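Local coordinates for ABC transporter binding protein AcbH (Actinoplanes, PDB 3OO8) that binds beta-D-galactopyranose as the extracellular solute receptor of a bacterial ABC transporter, at residues A[143-148]-A[277-282]; A[137-142]-A[337-342]. The protein carries 2 engineered substitutions. All blocks are in the same frame, centred on the assembly; numbering follows the deposited sequence.

Contact 1. Residues A[143-148]-A[277-282]; sequences VVFYNK and PDLDFF
Pro277 offers its carbonyl to the ammonium of Lys148, NZ to O 3.0 Å, and the lysine chain, bent at chi3 (-70°), brings its aliphatic part past CB of Asp280. The carbonyl of Asp278 takes the backbone N of Lys148 at 2.8 Å, a nearly straight bond (172°) where the strand hands over to helix 148-154. The Asp278 carboxylate is held by Ser149 OG in the first turn of that helix. From Leu279 onward the chain runs as an antiparallel strand against 143-147. Leu279 sets CG against CD1 of the Phe145 ring, 3.9 Å away. This pairing belongs to the mixed sheet of the class 2 solute-binding fold: Val143 and Phe145 bond to Gln262 and Met260 on one edge of strand 134-147, while Val144 and Tyr146 bond to 279-282 on the other. Asp280 exchanges two backbone bonds with Tyr146; its side chain lies alongside the phenol, carboxylate and ring planes 13° apart, while its OD1 takes the N-H of Phe281 at 2.8 Å. Phe281 shares its face of the sheet with Phe145 and Leu279; those two pack on helix 264-270, Phe281 on helix 352-363. Its ring edge is directed at the face of Phe145 in an offset edge-to-face pair, centroids 5.7 Å apart, while CG2 of Val143 lies over a face of the Phe281 ring. A water accepts from Tyr146 OH, in the plane of the ring, and donates to Phe281 O. Phe282, on the face shared with Tyr146, closes two backbone bonds with Val144 and takes that valine's CB over its ring, 3.9 Å from the centroid.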
loop_
_atom_site.group_PDB
_atom_site.type_symbol
_atom_site.label_atom_id
_atom_site.label_comp_id
_atom_site.label_asym_id
_atom_site.label_seq_id
_atom_site.Cartn_x
_atom_site.Cartn_y
_atom_site.Cartn_z
ATOM N N VAL A 143 -8.112 -4.544 -1.563
ATOM C CA VAL A 143 -9.348 -4.706 -2.330
ATOM C C VAL A 143 -10.191 -5.778 -1.622
ATOM O O VAL A 143 -9.752 -6.343 -0.637
ATOM C CB VAL A 143 -9.036 -5.196 -3.802
ATOM C CG1 VAL A 143 -8.481 -4.038 -4.646
ATOM C CG2 VAL A 143 -7.997 -6.303 -3.815
ATOM N N VAL A 144 -11.419 -5.997 -2.101
ATOM C CA VAL A 144 -12.365 -6.935 -1.445
ATOM C C VAL A 144 -12.318 -8.273 -2.187
ATOM O O VAL A 144 -12.680 -8.378 -3.371
ATOM C CB VAL A 144 -13.831 -6.413 -1.568
ATOM C CG1 VAL A 144 -14.743 -7.361 -0.796
ATOM C CG2 VAL A 144 -14.008 -4.969 -1.066
ATOM N N PHE A 145 -11.922 -9.317 -1.467
ATOM C CA PHE A 145 -11.784 -10.663 -2.051
ATOM C C PHE A 145 -13.041 -11.466 -1.821
ATOM O O PHE A 145 -13.762 -11.188 -0.886
ATOM C CB PHE A 145 -10.597 -11.368 -1.390
ATOM C CG PHE A 145 -9.292 -10.776 -1.805
ATOM C CD1 PHE A 145 -8.625 -11.253 -2.937
ATOM C CD2 PHE A 145 -8.720 -9.772 -1.038
ATOM C CE1 PHE A 145 -7.433 -10.682 -3.375
ATOM C CE2 PHE A 145 -7.496 -9.181 -1.448
ATOM C CZ PHE A 145 -6.858 -9.648 -2.614
ATOM N N TYR A 146 -13.304 -12.373 -2.757
ATOM C CA TYR A 146 -14.474 -13.269 -2.660
ATOM C C TYR A 146 -14.174 -14.533 -3.448
ATOM O O TYR A 146 -13.181 -14.627 -4.149
ATOM C CB TYR A 146 -15.704 -12.584 -3.238
ATOM C CG TYR A 146 -15.649 -12.304 -4.721
ATOM C CD1 TYR A 146 -16.274 -13.145 -5.630
ATOM C CD2 TYR A 146 -14.955 -11.197 -5.217
ATOM C CE1 TYR A 146 -16.232 -12.881 -6.992
ATOM C CE2 TYR A 146 -14.902 -10.918 -6.581
ATOM C CZ TYR A 146 -15.553 -11.770 -7.470
ATOM O OH TYR A 146 -15.539 -11.529 -8.825
ATOM N N ASN A 147 -15.029 -15.546 -3.286
ATOM C CA ASN A 147 -14.882 -16.785 -4.058
ATOM C C ASN A 147 -15.855 -16.767 -5.257
ATOM O O ASN A 147 -17.076 -16.609 -5.080
ATOM C CB ASN A 147 -15.277 -17.954 -3.142
ATOM C CG ASN A 147 -14.323 -18.120 -1.985
ATOM O OD1 ASN A 147 -14.717 -18.069 -0.817
ATOM N ND2 ASN A 147 -13.066 -18.294 -2.300
ATOM N N LYS A 148 -15.320 -16.957 -6.459
ATOM C CA LYS A 148 -16.131 -16.872 -7.685
ATOM C C LYS A 148 -17.253 -17.900 -7.702
ATOM O O LYS A 148 -18.396 -17.577 -8.053
ATOM C CB LYS A 148 -15.264 -17.075 -8.914
ATOM C CG LYS A 148 -14.388 -15.861 -9.208
ATOM C CD LYS A 148 -13.450 -16.124 -10.386
ATOM C CE LYS A 148 -12.383 -17.109 -10.040
ATOM N NZ LYS A 148 -11.347 -17.149 -11.125
ATOM N N PRO A 277 -7.446 -20.763 -7.472
ATOM C CA PRO A 277 -8.182 -20.545 -8.712
ATOM C C PRO A 277 -9.582 -19.936 -8.534
ATOM O O PRO A 277 -10.084 -19.292 -9.448
ATOM C CB PRO A 277 -8.313 -21.969 -9.266
ATOM C CG PRO A 277 -7.049 -22.611 -8.824
ATOM C CD PRO A 277 -6.888 -22.133 -7.402
ATOM N N ASP A 278 -10.209 -20.133 -7.380
ATOM C CA ASP A 278 -11.554 -19.624 -7.136
ATOM C C ASP A 278 -11.531 -18.195 -6.571
ATOM O O ASP A 278 -12.569 -17.569 -6.426
ATOM C CB ASP A 278 -12.269 -20.575 -6.151
ATOM C CG ASP A 278 -13.802 -20.449 -6.163
ATOM O OD1 ASP A 278 -14.396 -20.098 -7.206
ATOM O OD2 ASP A 278 -14.431 -20.741 -5.113
ATOM N N LEU A 279 -10.354 -17.691 -6.246
ATOM C CA LEU A 279 -10.258 -16.370 -5.618
ATOM C C LEU A 279 -10.302 -15.235 -6.653
ATOM O O LEU A 279 -9.636 -15.313 -7.688
ATOM C CB LEU A 279 -8.951 -16.288 -4.820
ATOM C CG LEU A 279 -8.809 -15.025 -3.958
ATOM C CD1 LEU A 279 -9.935 -14.953 -2.951
ATOM C CD2 LEU A 279 -7.479 -15.054 -3.256
ATOM N N ASP A 280 -11.108 -14.208 -6.387
ATOM C CA ASP A 280 -11.134 -13.019 -7.230
ATOM C C ASP A 280 -11.302 -11.832 -6.284
ATOM O O ASP A 280 -11.359 -11.984 -5.043
ATOM C CB ASP A 280 -12.317 -13.104 -8.211
ATOM C CG ASP A 280 -12.115 -12.307 -9.489
ATOM O OD1 ASP A 280 -11.323 -11.349 -9.534
ATOM O OD2 ASP A 280 -12.790 -12.649 -10.494
ATOM N N PHE A 281 -11.359 -10.636 -6.852
ATOM C CA PHE A 281 -11.615 -9.466 -6.011
ATOM C C PHE A 281 -12.307 -8.385 -6.781
ATOM O O PHE A 281 -12.393 -8.436 -8.014
ATOM C CB PHE A 281 -10.331 -8.881 -5.405
ATOM C CG PHE A 281 -9.350 -8.323 -6.422
ATOM C CD1 PHE A 281 -9.462 -7.009 -6.858
ATOM C CD2 PHE A 281 -8.253 -9.087 -6.840
ATOM C CE1 PHE A 281 -8.542 -6.465 -7.756
ATOM C CE2 PHE A 281 -7.325 -8.553 -7.724
ATOM C CZ PHE A 281 -7.457 -7.259 -8.191
ATOM N N PHE A 282 -12.906 -7.465 -6.034
ATOM C CA PHE A 282 -13.418 -6.232 -6.626
ATOM C C PHE A 282 -12.925 -5.052 -5.804
ATOM O O PHE A 282 -12.596 -5.204 -4.635
ATOM C CB PHE A 282 -14.949 -6.244 -6.823
ATOM C CG PHE A 282 -15.759 -6.493 -5.549
ATOM C CD1 PHE A 282 -16.031 -5.436 -4.684
ATOM C CD2 PHE A 282 -16.247 -7.752 -5.244
ATOM C CE1 PHE A 282 -16.765 -5.614 -3.548
ATOM C CE2 PHE A 282 -16.975 -7.940 -4.086
ATOM C CZ PHE A 282 -17.242 -6.864 -3.237
HETATM O O HOH W 1 -14.456 -9.161 -9.756
#

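Contact 2. Residues A[137-142]-A[337-342]; sequences LYNYPW and WDVGLA
Tyr138 and Asn139 both carry CG between their backbone N and carbonyl carbon (chi1 55° for each), which sets the Tyr138 ring beside the Asp338 carboxylate and swings the Asn139 amide across Leu341. Tyr138 CD1 comes within 3.5 Å of Asp338 CG, ring and carboxylate planes 36° apart. Asp338 OD1 lies 3.4 Å from Tyr140 CD2, so the carboxylate is flanked by two tyrosine rings. The backbones of Asn139 and Val339 exchange a pair of hydrogen bonds, Asn139 N to Val339 O at 2.9 Å and Val339 N to Asn139 O at 2.8 Å. They form a short antiparallel bridge that adds the brief strand 339-340 to the sheet of this class 2 solute-binding fold. Three residues on from Asn139, Trp142 belongs to the galactose site. On the far end, Leu341 CD1 packs on Tyr138 CA at 3.5 Å and reaches Asn139 ND2 at 3.6 Å. A water donates to both Asn139 OD1 and Gly340 O, bridging the two segments. The amide nitrogen of Asn139 is bound to Thr300 OG1, and Tyr138 OH bonds with Asp301 OD2 and Tyr36 OH.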
loop_
_atom_site.group_PDB
_atom_site.type_symbol
_atom_site.label_atom_id
_atom_site.label_comp_id
_atom_site.label_asym_id
_atom_site.label_seq_id
_atom_site.Cartn_x
_atom_site.Cartn_y
_atom_site.Cartn_z
ATOM N N LEU A 137 9.109 0.577 -8.133
ATOM C CA LEU A 137 9.316 -0.732 -8.773
ATOM C C LEU A 137 8.030 -1.544 -8.834
ATOM O O LEU A 137 7.677 -2.040 -9.906
ATOM C CB LEU A 137 10.423 -1.540 -8.055
ATOM C CG LEU A 137 10.915 -2.736 -8.887
ATOM C CD1 LEU A 137 11.624 -2.283 -10.172
ATOM C CD2 LEU A 137 11.840 -3.587 -8.003
ATOM N N TYR A 138 7.320 -1.697 -7.708
ATOM C CA TYR A 138 6.121 -2.541 -7.669
ATOM C C TYR A 138 5.208 -2.097 -6.521
ATOM O O TYR A 138 5.631 -1.392 -5.602
ATOM C CB TYR A 138 6.456 -4.045 -7.468
ATOM C CG TYR A 138 7.308 -4.264 -6.234
ATOM C CD1 TYR A 138 6.723 -4.261 -4.957
ATOM C CD2 TYR A 138 8.705 -4.355 -6.335
ATOM C CE1 TYR A 138 7.517 -4.363 -3.788
ATOM C CE2 TYR A 138 9.505 -4.421 -5.186
ATOM C CZ TYR A 138 8.905 -4.434 -3.935
ATOM O OH TYR A 138 9.711 -4.504 -2.830
ATOM N N ASN A 139 3.961 -2.529 -6.607
ATOM C CA ASN A 139 2.975 -2.344 -5.530
ATOM C C ASN A 139 2.003 -3.518 -5.479
ATOM O O ASN A 139 2.134 -4.463 -6.270
ATOM C CB ASN A 139 2.314 -0.950 -5.553
ATOM C CG ASN A 139 1.675 -0.593 -6.884
ATOM O OD1 ASN A 139 1.312 -1.463 -7.685
ATOM N ND2 ASN A 139 1.515 0.720 -7.116
ATOM N N TYR A 140 1.004 -3.464 -4.590
ATOM C CA TYR A 140 -0.044 -4.509 -4.538
ATOM C C TYR A 140 -1.282 -3.832 -3.963
ATOM O O TYR A 140 -1.166 -2.853 -3.244
ATOM C CB TYR A 140 0.381 -5.699 -3.670
ATOM C CG TYR A 140 0.510 -5.326 -2.224
ATOM C CD1 TYR A 140 -0.591 -5.419 -1.372
ATOM C CD2 TYR A 140 1.721 -4.872 -1.715
ATOM C CE1 TYR A 140 -0.469 -5.048 -0.035
ATOM C CE2 TYR A 140 1.835 -4.506 -0.390
ATOM C CZ TYR A 140 0.739 -4.603 0.425
ATOM O OH TYR A 140 0.801 -4.245 1.772
ATOM N N PRO A 141 -2.458 -4.396 -4.240
ATOM C CA PRO A 141 -3.708 -3.711 -3.888
ATOM C C PRO A 141 -4.385 -4.139 -2.593
ATOM O O PRO A 141 -4.214 -5.268 -2.129
ATOM C CB PRO A 141 -4.613 -4.086 -5.061
ATOM C CG PRO A 141 -4.187 -5.550 -5.336
ATOM C CD PRO A 141 -2.676 -5.544 -5.150
ATOM N N TRP A 142 -5.138 -3.194 -2.030
ATOM C CA TRP A 142 -6.054 -3.440 -0.900
ATOM C C TRP A 142 -7.450 -3.379 -1.508
ATOM O O TRP A 142 -7.937 -2.312 -1.861
ATOM C CB TRP A 142 -5.885 -2.362 0.174
ATOM C CG TRP A 142 -4.818 -2.707 1.162
ATOM C CD1 TRP A 142 -3.454 -2.784 0.945
ATOM C CD2 TRP A 142 -5.033 -3.050 2.530
ATOM N NE1 TRP A 142 -2.812 -3.139 2.122
ATOM C CE2 TRP A 142 -3.766 -3.346 3.089
ATOM C CE3 TRP A 142 -6.177 -3.135 3.336
ATOM C CZ2 TRP A 142 -3.610 -3.679 4.440
ATOM C CZ3 TRP A 142 -6.015 -3.509 4.689
ATOM C CH2 TRP A 142 -4.753 -3.783 5.201
ATOM N N TRP A 337 2.695 -11.777 -5.776
ATOM C CA TRP A 337 1.611 -10.830 -5.464
ATOM C C TRP A 337 1.877 -9.398 -5.917
ATOM O O TRP A 337 0.966 -8.725 -6.367
ATOM C CB TRP A 337 1.214 -10.866 -3.983
ATOM C CG TRP A 337 1.070 -12.291 -3.549
ATOM C CD1 TRP A 337 1.894 -12.949 -2.694
ATOM C CD2 TRP A 337 0.135 -13.266 -4.049
ATOM N NE1 TRP A 337 1.512 -14.274 -2.592
ATOM C CE2 TRP A 337 0.437 -14.491 -3.416
ATOM C CE3 TRP A 337 -0.929 -13.219 -4.948
ATOM C CZ2 TRP A 337 -0.293 -15.650 -3.655
ATOM C CZ3 TRP A 337 -1.655 -14.390 -5.191
ATOM C CH2 TRP A 337 -1.333 -15.574 -4.547
ATOM N N ASP A 338 3.098 -8.928 -5.745
ATOM C CA ASP A 338 3.425 -7.574 -6.193
ATOM C C ASP A 338 3.388 -7.453 -7.719
ATOM O O ASP A 338 3.658 -8.413 -8.453
ATOM C CB ASP A 338 4.824 -7.205 -5.716
ATOM C CG ASP A 338 4.929 -7.149 -4.202
ATOM O OD1 ASP A 338 4.126 -6.432 -3.588
ATOM O OD2 ASP A 338 5.823 -7.798 -3.625
ATOM N N VAL A 339 3.068 -6.258 -8.195
ATOM C CA VAL A 339 3.029 -5.994 -9.635
ATOM C C VAL A 339 3.734 -4.688 -9.988
ATOM O O VAL A 339 3.690 -3.681 -9.249
ATOM C CB VAL A 339 1.569 -5.984 -10.206
ATOM C CG1 VAL A 339 0.913 -7.380 -10.010
ATOM C CG2 VAL A 339 0.715 -4.934 -9.462
ATOM N N GLY A 340 4.407 -4.736 -11.127
ATOM C CA GLY A 340 5.098 -3.557 -11.660
ATOM C C GLY A 340 4.168 -2.385 -11.977
ATOM O O GLY A 340 3.004 -2.580 -12.343
ATOM N N LEU A 341 4.721 -1.172 -11.913
ATOM C CA LEU A 341 3.955 0.042 -12.241
ATOM C C LEU A 341 4.118 0.477 -13.690
ATOM O O LEU A 341 3.382 1.360 -14.151
ATOM C CB LEU A 341 4.346 1.241 -11.358
ATOM C CG LEU A 341 3.811 1.232 -9.932
ATOM C CD1 LEU A 341 4.554 0.231 -9.048
ATOM C CD2 LEU A 341 3.933 2.664 -9.354
ATOM N N ALA A 342 5.031 -0.164 -14.416
ATOM C CA ALA A 342 5.264 0.257 -15.801
ATOM C C ALA A 342 4.015 0.094 -16.676
ATOM O O ALA A 342 3.319 -0.927 -16.614
ATOM C CB ALA A 342 6.440 -0.512 -16.378
HETATM O O HOH W 2 1.038 -1.360 -10.432
#

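After strands 30-34, 60-64 and 85-89, the chain reaches strand 134-147, whose earlier part supplies 137-142 to contact 2 and whose later part supplies 143-148 to contact 1. Continuing through a largely helical excursion that includes strands 178-181 and 257-261, it returns at 277-282 and closes the loop of contact 1. Only much later, after strands 295-297 and 301-304 and helices 312-322 and 325-332, does 337-342 come back to shut the longer loop of contact 2, which therefore encloses the shorter one. The centres of the two contacts lie about 17 Å apart, and strand 134-147 pairs with both 279-282 and 339-340, bringing them into one sheet.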